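Local coordinates for probable outer membrane protein (Pseudomonas aeruginosa, PDB 3DWO) that probably transports long-chain fatty acids or other hydrophobic compounds across the outer membrane, as a FadL-family beta-barrel channel, at residues A[36-41]-A[157-162]; A[72-77]-A[196-201]; A[108-113]-A[150-155]. All blocks are in the same frame, centred on the assembly; numbering follows the deposited sequence.

Contact 1. Residues A[36-41]-A[157-162]; sequences AMAFID and NFSLGA. With C8E ((hydroxyethyloxy)tri(ethyloxy)octane), chain H.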
loop_
_atom_site.group_PDB
_atom_site.type_symbol
_atom_site.label_atom_id
_atom_site.label_comp_id
_atom_site.label_asym_id
_atom_site.label_seq_id
_atom_site.Cartn_x
_atom_site.Cartn_y
_atom_site.Cartn_z
ATOM N N ALA A 36 18.583 -9.880 13.776
ATOM C CA ALA A 36 19.754 -9.013 13.650
ATOM C C ALA A 36 19.970 -8.160 14.893
ATOM O O ALA A 36 21.038 -7.576 15.097
ATOM C CB ALA A 36 19.610 -8.118 12.420
ATOM N N MET A 37 18.944 -8.098 15.725
ATOM C CA MET A 37 18.979 -7.325 16.956
ATOM C C MET A 37 20.017 -7.913 17.927
ATOM O O MET A 37 20.561 -7.214 18.785
ATOM C CB MET A 37 17.582 -7.364 17.572
ATOM C CG MET A 37 17.131 -6.100 18.245
ATOM S SD MET A 37 15.330 -6.071 18.376
ATOM C CE MET A 37 14.975 -7.698 19.029
ATOM N N ALA A 38 20.289 -9.205 17.775
ATOM C CA ALA A 38 21.235 -9.902 18.636
ATOM C C ALA A 38 22.674 -9.422 18.452
ATOM O O ALA A 38 23.559 -9.796 19.216
ATOM C CB ALA A 38 21.151 -11.403 18.379
ATOM N N PHE A 39 22.905 -8.587 17.447
ATOM C CA PHE A 39 24.243 -8.086 17.185
ATOM C C PHE A 39 24.366 -6.587 17.390
ATOM O O PHE A 39 25.368 -5.980 17.019
ATOM C CB PHE A 39 24.661 -8.490 15.772
ATOM C CG PHE A 39 24.764 -9.973 15.594
ATOM C CD1 PHE A 39 25.845 -10.676 16.124
ATOM C CD2 PHE A 39 23.749 -10.683 14.965
ATOM C CE1 PHE A 39 25.909 -12.070 16.031
ATOM C CE2 PHE A 39 23.802 -12.074 14.867
ATOM C CZ PHE A 39 24.884 -12.769 15.402
ATOM N N ILE A 40 23.336 -5.994 17.983
ATOM C CA ILE A 40 23.339 -4.567 18.280
ATOM C C ILE A 40 23.807 -4.480 19.724
ATOM O O ILE A 40 23.094 -4.876 20.645
ATOM C CB ILE A 40 21.929 -3.955 18.119
ATOM C CG1 ILE A 40 21.571 -3.900 16.630
ATOM C CG2 ILE A 40 21.879 -2.566 18.739
ATOM C CD1 ILE A 40 20.198 -3.349 16.334
ATOM N N ASP A 41 25.017 -3.965 19.906
ATOM C CA ASP A 41 25.645 -3.867 21.217
ATOM C C ASP A 41 25.174 -2.802 22.205
ATOM O O ASP A 41 25.712 -2.716 23.307
ATOM C CB ASP A 41 27.162 -3.755 21.029
ATOM C CG ASP A 41 27.546 -2.783 19.921
ATOM O OD1 ASP A 41 28.708 -2.836 19.464
ATOM O OD2 ASP A 41 26.694 -1.964 19.511
ATOM N N ASN A 157 27.709 -16.480 15.443
ATOM C CA ASN A 157 27.537 -16.491 13.992
ATOM C C ASN A 157 26.087 -16.755 13.593
ATOM O O ASN A 157 25.767 -16.814 12.405
ATOM C CB ASN A 157 28.416 -17.576 13.363
ATOM C CG ASN A 157 29.824 -17.579 13.915
ATOM O OD1 ASN A 157 30.523 -16.564 13.872
ATOM N ND2 ASN A 157 30.250 -18.722 14.441
ATOM N N PHE A 158 25.212 -16.911 14.579
ATOM C CA PHE A 158 23.817 -17.200 14.286
ATOM C C PHE A 158 22.868 -16.771 15.399
ATOM O O PHE A 158 23.177 -16.895 16.583
ATOM C CB PHE A 158 23.653 -18.699 14.035
ATOM C CG PHE A 158 22.299 -19.080 13.527
ATOM C CD1 PHE A 158 21.931 -18.796 12.217
ATOM C CD2 PHE A 158 21.390 -19.725 14.354
ATOM C CE1 PHE A 158 20.672 -19.151 11.737
ATOM C CE2 PHE A 158 20.129 -20.084 13.883
ATOM C CZ PHE A 158 19.770 -19.796 12.573
ATOM N N SER A 159 21.705 -16.270 15.005
ATOM C CA SER A 159 20.699 -15.829 15.958
ATOM C C SER A 159 19.315 -15.955 15.344
ATOM O O SER A 159 19.169 -16.071 14.127
ATOM C CB SER A 159 20.943 -14.375 16.368
ATOM O OG SER A 159 20.795 -13.494 15.269
ATOM N N LEU A 160 18.303 -15.930 16.201
ATOM C CA LEU A 160 16.922 -16.034 15.766
ATOM C C LEU A 160 16.149 -14.858 16.340
ATOM O O LEU A 160 16.606 -14.205 17.281
ATOM C CB LEU A 160 16.320 -17.354 16.252
ATOM C CG LEU A 160 17.095 -18.607 15.825
ATOM C CD1 LEU A 160 16.472 -19.837 16.452
ATOM C CD2 LEU A 160 17.092 -18.718 14.313
ATOM N N GLY A 161 14.981 -14.586 15.770
ATOM C CA GLY A 161 14.175 -13.479 16.248
ATOM C C GLY A 161 12.705 -13.723 16.001
ATOM O O GLY A 161 12.338 -14.431 15.067
ATOM N N ALA A 162 11.859 -13.142 16.842
ATOM C CA ALA A 162 10.422 -13.304 16.698
ATOM C C ALA A 162 9.727 -12.076 17.260
ATOM O O ALA A 162 10.227 -11.442 18.190
ATOM C CB ALA A 162 9.959 -14.554 17.438
HETATM C C2 C8E H . 5.337 -15.495 18.891
HETATM C C3 C8E H . 6.028 -14.226 18.679
HETATM C C4 C8E H . 6.923 -14.037 19.804
HETATM C C5 C8E H . 6.947 -12.601 20.160
HETATM C C6 C8E H . 7.457 -12.441 21.508
HETATM C C7 C8E H . 8.016 -11.105 21.401
HETATM C C8 C8E H . 7.438 -10.264 22.464
HETATM O O9 C8E H . 7.070 -8.906 22.350
#
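Where the N-terminal hatch of this FadL-type barrel leans on the channel wall, A38 and F39 settle on S159. The closest apolar approach is methyl against methylene, A38 CB to S159 CB at 3.6 Å. The CA atoms of these two residues stand 6.5 Å apart, so little beyond the small side chains separates the two backbones. F39 reaches the same serine with a ring corner: its CE2 lies 3.3 Å from S159 OG in an oblique approach, while F158 N lies at the ring edge, near its plane, 4.2 Å from F39 CZ. No hydrogen bond joins the two segments. A chi1 of 64° places S159 OG beside F39 CE2 and A38 CB, where it bonds to the carbonyl O of A35, just ahead of 36-41.

Such a hatch, folded inside the barrel ahead of the first strand, is characteristic of the family; 36-41 is its last turn before strand 44-63. The turn is held by F39 N to A36 O (3.2 Å) and I40 N to M37 O (3.1 Å). V219 of the adjoining wall strand packs against A36, F39 and S159. On the wall strand, F158 and L160 have their CB atoms on the side away from 36-41. Farther along, A162 CB meets the detergent atom C8E C4 at 3.9 Å.

Contact 2. Residues A[72-77]-A[196-201]; sequences GGYQDG and ASNSSA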
loop_
_atom_site.group_PDB
_atom_site.type_symbol
_atom_site.label_atom_id
_atom_site.label_comp_id
_atom_site.label_asym_id
_atom_site.label_seq_id
_atom_site.Cartn_x
_atom_site.Cartn_y
_atom_site.Cartn_z
ATOM N N GLY A 72 -20.733 13.212 -18.839
ATOM C CA GLY A 72 -20.715 13.665 -17.460
ATOM C C GLY A 72 -22.068 13.552 -16.785
ATOM O O GLY A 72 -22.238 13.987 -15.647
ATOM N N GLY A 73 -23.034 12.972 -17.490
ATOM C CA GLY A 73 -24.368 12.812 -16.939
ATOM C C GLY A 73 -25.110 14.123 -16.750
ATOM O O GLY A 73 -24.954 15.061 -17.539
ATOM N N TYR A 74 -25.911 14.192 -15.692
ATOM C CA TYR A 74 -26.698 15.381 -15.391
ATOM C C TYR A 74 -26.396 15.949 -14.010
ATOM O O TYR A 74 -25.932 15.242 -13.113
ATOM C CB TYR A 74 -28.194 15.057 -15.462
ATOM C CG TYR A 74 -28.665 14.581 -16.810
ATOM C CD1 TYR A 74 -29.002 15.489 -17.819
ATOM C CD2 TYR A 74 -28.757 13.217 -17.088
ATOM C CE1 TYR A 74 -29.416 15.045 -19.074
ATOM C CE2 TYR A 74 -29.166 12.763 -18.335
ATOM C CZ TYR A 74 -29.492 13.679 -19.322
ATOM O OH TYR A 74 -29.870 13.219 -20.559
ATOM N N GLN A 75 -26.689 17.235 -13.856
ATOM C CA GLN A 75 -26.492 17.947 -12.603
ATOM C C GLN A 75 -27.211 17.204 -11.484
ATOM O O GLN A 75 -26.613 16.908 -10.454
ATOM C CB GLN A 75 -27.051 19.370 -12.730
ATOM C CG GLN A 75 -27.083 20.178 -11.447
ATOM C CD GLN A 75 -25.700 20.548 -10.954
ATOM O OE1 GLN A 75 -24.896 21.118 -11.697
ATOM N NE2 GLN A 75 -25.416 20.237 -9.693
ATOM N N ASP A 76 -28.488 16.893 -11.697
ATOM C CA ASP A 76 -29.283 16.191 -10.687
ATOM C C ASP A 76 -30.336 15.272 -11.326
ATOM O O ASP A 76 -31.502 15.287 -10.933
ATOM C CB ASP A 76 -29.967 17.225 -9.780
ATOM C CG ASP A 76 -30.504 16.625 -8.489
ATOM O OD1 ASP A 76 -31.125 17.382 -7.711
ATOM O OD2 ASP A 76 -30.309 15.414 -8.239
ATOM N N GLY A 77 -29.923 14.480 -12.312
ATOM C CA GLY A 77 -30.854 13.578 -12.969
ATOM C C GLY A 77 -31.472 14.147 -14.238
ATOM O O GLY A 77 -31.282 15.321 -14.551
ATOM N N ALA A 196 -27.408 5.301 -20.081
ATOM C CA ALA A 196 -26.456 5.413 -18.988
ATOM C C ALA A 196 -26.349 6.835 -18.447
ATOM O O ALA A 196 -26.712 7.804 -19.116
ATOM C CB ALA A 196 -25.082 4.931 -19.447
ATOM N N SER A 197 -25.849 6.941 -17.221
ATOM C CA SER A 197 -25.639 8.222 -16.558
ATOM C C SER A 197 -26.865 9.091 -16.278
ATOM O O SER A 197 -26.740 10.308 -16.122
ATOM C CB SER A 197 -24.590 9.023 -17.334
ATOM O OG SER A 197 -23.344 8.338 -17.317
ATOM N N ASN A 198 -28.044 8.477 -16.223
ATOM C CA ASN A 198 -29.257 9.212 -15.887
ATOM C C ASN A 198 -29.386 9.059 -14.384
ATOM O O ASN A 198 -29.567 10.039 -13.667
ATOM C CB ASN A 198 -30.476 8.627 -16.590
ATOM C CG ASN A 198 -30.597 9.107 -18.011
ATOM O OD1 ASN A 198 -29.660 8.986 -18.797
ATOM N ND2 ASN A 198 -31.746 9.662 -18.352
ATOM N N SER A 199 -29.287 7.821 -13.908
ATOM C CA SER A 199 -29.322 7.567 -12.479
ATOM C C SER A 199 -27.854 7.613 -12.048
ATOM O O SER A 199 -26.966 7.203 -12.805
ATOM C CB SER A 199 -29.914 6.183 -12.180
ATOM O OG SER A 199 -29.177 5.154 -12.821
ATOM N N SER A 200 -27.585 8.146 -10.864
ATOM C CA SER A 200 -26.216 8.213 -10.366
ATOM C C SER A 200 -26.181 8.544 -8.884
ATOM O O SER A 200 -26.858 9.472 -8.409
ATOM C CB SER A 200 -25.384 9.249 -11.131
ATOM O OG SER A 200 -25.707 10.562 -10.725
ATOM N N ALA A 201 -25.379 7.773 -8.165
ATOM C CA ALA A 201 -25.218 7.951 -6.735
ATOM C C ALA A 201 -23.789 7.555 -6.384
ATOM O O ALA A 201 -23.219 6.644 -6.991
ATOM C CB ALA A 201 -26.208 7.073 -5.993
HETATM O O HOH W 1 -27.403 13.252 -11.814
HETATM O O HOH W 2 -26.261 11.939 -14.099
#
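Y74 and N198 are brought together by like first torsions: each carries CG anti to its carbonyl carbon (chi1 -61° and -81°), and the two side chains run alongside one another in the same direction. The amide of N198 reaches the phenol ring at Y74 CE2, 3.9 Å from N198 CG, with the two planes turned 76° apart. The ring also borders backbone, Y74 CD2 lying 3.7 Å from S197 O in an oblique approach.

No direct hydrogen bond crosses between the segments, and water does the polar work. One water links Y74 N (2.8 Å) to S197 O (2.6 Å), bridging two backbone groups that make no direct hydrogen bond to each other. A second is bonded to Y74 O at 2.8 Å and more weakly to G77 N and S200 OG.

Both segments belong to long loops at the end of the barrel remote from the short turns, the extracellular end in this family: 72-77 comes after strand 44-63, while the loop holding 196-201 leads into strand 201-220. G73, at positive phi, brings its CA to 3.5 Å from S197 O, where a CB would be tight against that oxygen. G77 CA lies 3.8 Å from N198 O, but there the backbone angles themselves call for glycine, since a CB would jam against the carbonyl O of D76. Each loop has internal ties as well: D178 OD2 accepts from S197 N, Y180 N binds S199 OG, and T80 OG1 bonds with both D76 N and G77 O. A bound C8E detergent lies about 8 Å from the N198 side chain.

Contact 3. Residues A[108-113]-A[150-155]; sequences DRFAFG and LSFKVN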
loop_
_atom_site.group_PDB
_atom_site.type_symbol
_atom_site.label_atom_id
_atom_site.label_comp_id
_atom_site.label_asym_id
_atom_site.label_seq_id
_atom_site.Cartn_x
_atom_site.Cartn_y
_atom_site.Cartn_z
ATOM N N ASP A 108 23.335 -11.002 27.336
ATOM C CA ASP A 108 24.312 -11.198 26.276
ATOM C C ASP A 108 23.736 -12.231 25.318
ATOM O O ASP A 108 24.429 -12.750 24.446
ATOM C CB ASP A 108 25.642 -11.698 26.839
ATOM C CG ASP A 108 26.761 -11.655 25.808
ATOM O OD1 ASP A 108 27.158 -10.538 25.404
ATOM O OD2 ASP A 108 27.239 -12.735 25.395
ATOM N N ARG A 109 22.450 -12.515 25.484
ATOM C CA ARG A 109 21.774 -13.491 24.643
ATOM C C ARG A 109 20.426 -12.967 24.155
ATOM O O ARG A 109 19.894 -13.442 23.155
ATOM C CB ARG A 109 21.562 -14.782 25.436
ATOM C CG ARG A 109 22.831 -15.323 26.071
ATOM C CD ARG A 109 23.606 -16.212 25.116
ATOM N NE ARG A 109 22.947 -17.503 24.948
ATOM C CZ ARG A 109 23.449 -18.521 24.256
ATOM N NH1 ARG A 109 24.627 -18.407 23.657
ATOM N NH2 ARG A 109 22.772 -19.658 24.168
ATOM N N PHE A 110 19.888 -11.977 24.860
ATOM C CA PHE A 110 18.584 -11.418 24.528
ATOM C C PHE A 110 18.546 -9.911 24.298
ATOM O O PHE A 110 19.245 -9.143 24.965
ATOM C CB PHE A 110 17.588 -11.756 25.636
ATOM C CG PHE A 110 17.154 -13.192 25.654
ATOM C CD1 PHE A 110 16.198 -13.652 24.756
ATOM C CD2 PHE A 110 17.674 -14.078 26.591
ATOM C CE1 PHE A 110 15.760 -14.974 24.796
ATOM C CE2 PHE A 110 17.244 -15.404 26.639
ATOM C CZ PHE A 110 16.285 -15.852 25.741
ATOM N N ALA A 111 17.701 -9.507 23.352
ATOM C CA ALA A 111 17.502 -8.103 23.011
ATOM C C ALA A 111 16.009 -7.892 22.811
ATOM O O ALA A 111 15.296 -8.807 22.403
ATOM C CB ALA A 111 18.257 -7.751 21.741
ATOM N N PHE A 112 15.540 -6.683 23.095
ATOM C CA PHE A 112 14.128 -6.350 22.965
ATOM C C PHE A 112 13.933 -5.266 21.911
ATOM O O PHE A 112 14.704 -4.311 21.850
ATOM C CB PHE A 112 13.601 -5.862 24.311
ATOM C CG PHE A 112 12.144 -5.523 24.307
ATOM C CD1 PHE A 112 11.187 -6.507 24.052
ATOM C CD2 PHE A 112 11.720 -4.229 24.593
ATOM C CE1 PHE A 112 9.823 -6.208 24.086
ATOM C CE2 PHE A 112 10.361 -3.917 24.632
ATOM C CZ PHE A 112 9.410 -4.911 24.378
ATOM N N GLY A 113 12.895 -5.412 21.091
ATOM C CA GLY A 113 12.635 -4.435 20.050
ATOM C C GLY A 113 11.221 -3.879 20.051
ATOM O O GLY A 113 10.246 -4.611 20.235
ATOM N N LEU A 150 11.693 -9.925 20.008
ATOM C CA LEU A 150 12.739 -10.473 20.849
ATOM C C LEU A 150 13.749 -11.223 19.990
ATOM O O LEU A 150 13.372 -11.891 19.029
ATOM C CB LEU A 150 12.106 -11.434 21.854
ATOM C CG LEU A 150 12.732 -11.578 23.236
ATOM C CD1 LEU A 150 12.710 -10.225 23.951
ATOM C CD2 LEU A 150 11.952 -12.621 24.031
ATOM N N SER A 151 15.030 -11.111 20.331
ATOM C CA SER A 151 16.061 -11.825 19.587
ATOM C C SER A 151 16.846 -12.719 20.538
ATOM O O SER A 151 17.036 -12.386 21.708
ATOM C CB SER A 151 17.019 -10.852 18.899
ATOM O OG SER A 151 17.812 -10.170 19.846
ATOM N N PHE A 152 17.290 -13.863 20.030
ATOM C CA PHE A 152 18.063 -14.803 20.829
ATOM C C PHE A 152 19.320 -15.227 20.082
ATOM O O PHE A 152 19.245 -15.787 18.990
ATOM C CB PHE A 152 17.220 -16.036 21.166
ATOM C CG PHE A 152 17.971 -17.094 21.923
ATOM C CD1 PHE A 152 18.386 -18.260 21.289
ATOM C CD2 PHE A 152 18.274 -16.920 23.272
ATOM C CE1 PHE A 152 19.093 -19.242 21.989
ATOM C CE2 PHE A 152 18.979 -17.894 23.981
ATOM C CZ PHE A 152 19.390 -19.056 23.339
ATOM N N LYS A 153 20.476 -14.950 20.674
ATOM C CA LYS A 153 21.741 -15.316 20.059
ATOM C C LYS A 153 22.090 -16.773 20.360
ATOM O O LYS A 153 22.249 -17.157 21.518
ATOM C CB LYS A 153 22.855 -14.389 20.553
ATOM C CG LYS A 153 24.190 -14.636 19.875
ATOM C CD LYS A 153 25.045 -13.379 19.802
ATOM C CE LYS A 153 25.450 -12.883 21.175
ATOM N NZ LYS A 153 26.309 -11.669 21.075
ATOM N N VAL A 154 22.189 -17.583 19.310
ATOM C CA VAL A 154 22.518 -18.998 19.447
ATOM C C VAL A 154 24.033 -19.171 19.483
ATOM O O VAL A 154 24.568 -19.881 20.331
ATOM C CB VAL A 154 21.958 -19.814 18.264
ATOM C CG1 VAL A 154 22.291 -21.289 18.445
ATOM C CG2 VAL A 154 20.458 -19.610 18.158
ATOM N N ASN A 155 24.704 -18.519 18.539
ATOM C CA ASN A 155 26.161 -18.539 18.423
ATOM C C ASN A 155 26.597 -17.116 18.142
ATOM O O ASN A 155 25.778 -16.198 18.125
ATOM C CB ASN A 155 26.629 -19.404 17.246
ATOM C CG ASN A 155 26.254 -20.854 17.399
ATOM O OD1 ASN A 155 26.441 -21.444 18.461
ATOM N ND2 ASN A 155 25.733 -21.446 16.331
HETATM O O HOH W 3 19.858 -11.297 21.189
#
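A111 and S151 form the tight part of this contact: A111 CB is only 3.1 Å from S151 OG, on the face that M37 and A38 of the hatch cover. The pair is of the hydrogen-bonded type, with S151 N to A111 O at 3.1 Å and a weak return bond from A111 N to S151 O. Two residues along, past the F110-F152 pair, K153 N donates to R109 O at 3.0 Å, in the carbonyl plane on a lone pair. A water adds a second bond to that carbonyl, 2.9 Å from R109 O, and ties it to S151 OG at 2.7 Å.

These are neighbouring antiparallel strands of the barrel, paired here at the end where short turns lead off to strands 93-105 and 158-177. Side chains alternate between the faces, and F110, F112, L150 and F152 share the one away from A111 and S151. F110 (chi1 -73°) and F152 (chi1 177°) pack closely with planes at 48°; F152 CD2 lies 3.3 Å from F110 CZ, over one face of that ring and toward its rim.

At the exposed polar end, the R109 guanidinium, its chain bent at chi2 and chi3, still makes close contact, one face against K153 O without a hydrogen bond, and stands nearly perpendicular to the F152 ring. Looser are D108 OD2 and K153 NZ, 4.5 Å apart, beyond salt-bridge distance.

How the contacts relate
Contacts 1 and 3 are one neighbourhood, their centres 5 Å apart, because strands 138-153 and 158-177 are neighbours in the barrel wall. Probable backbone hydrogen bonds join them, L150 N to A162 O at 2.8 Å and F152 N to L160 O at 2.9 Å. Contact 3 thus pairs two wall strands, and contact 1 seats the end of the hatch on the next strand. Bound C8E detergent lies beside A162 of contact 1 and beside L150 of contact 3. Contact 2 lies across the chain's centre, about 61 and 62 Å from the centres of contacts 1 and 3, with nearest atoms about 45 Å away in each case; it joins loops at the opposite end of the barrel.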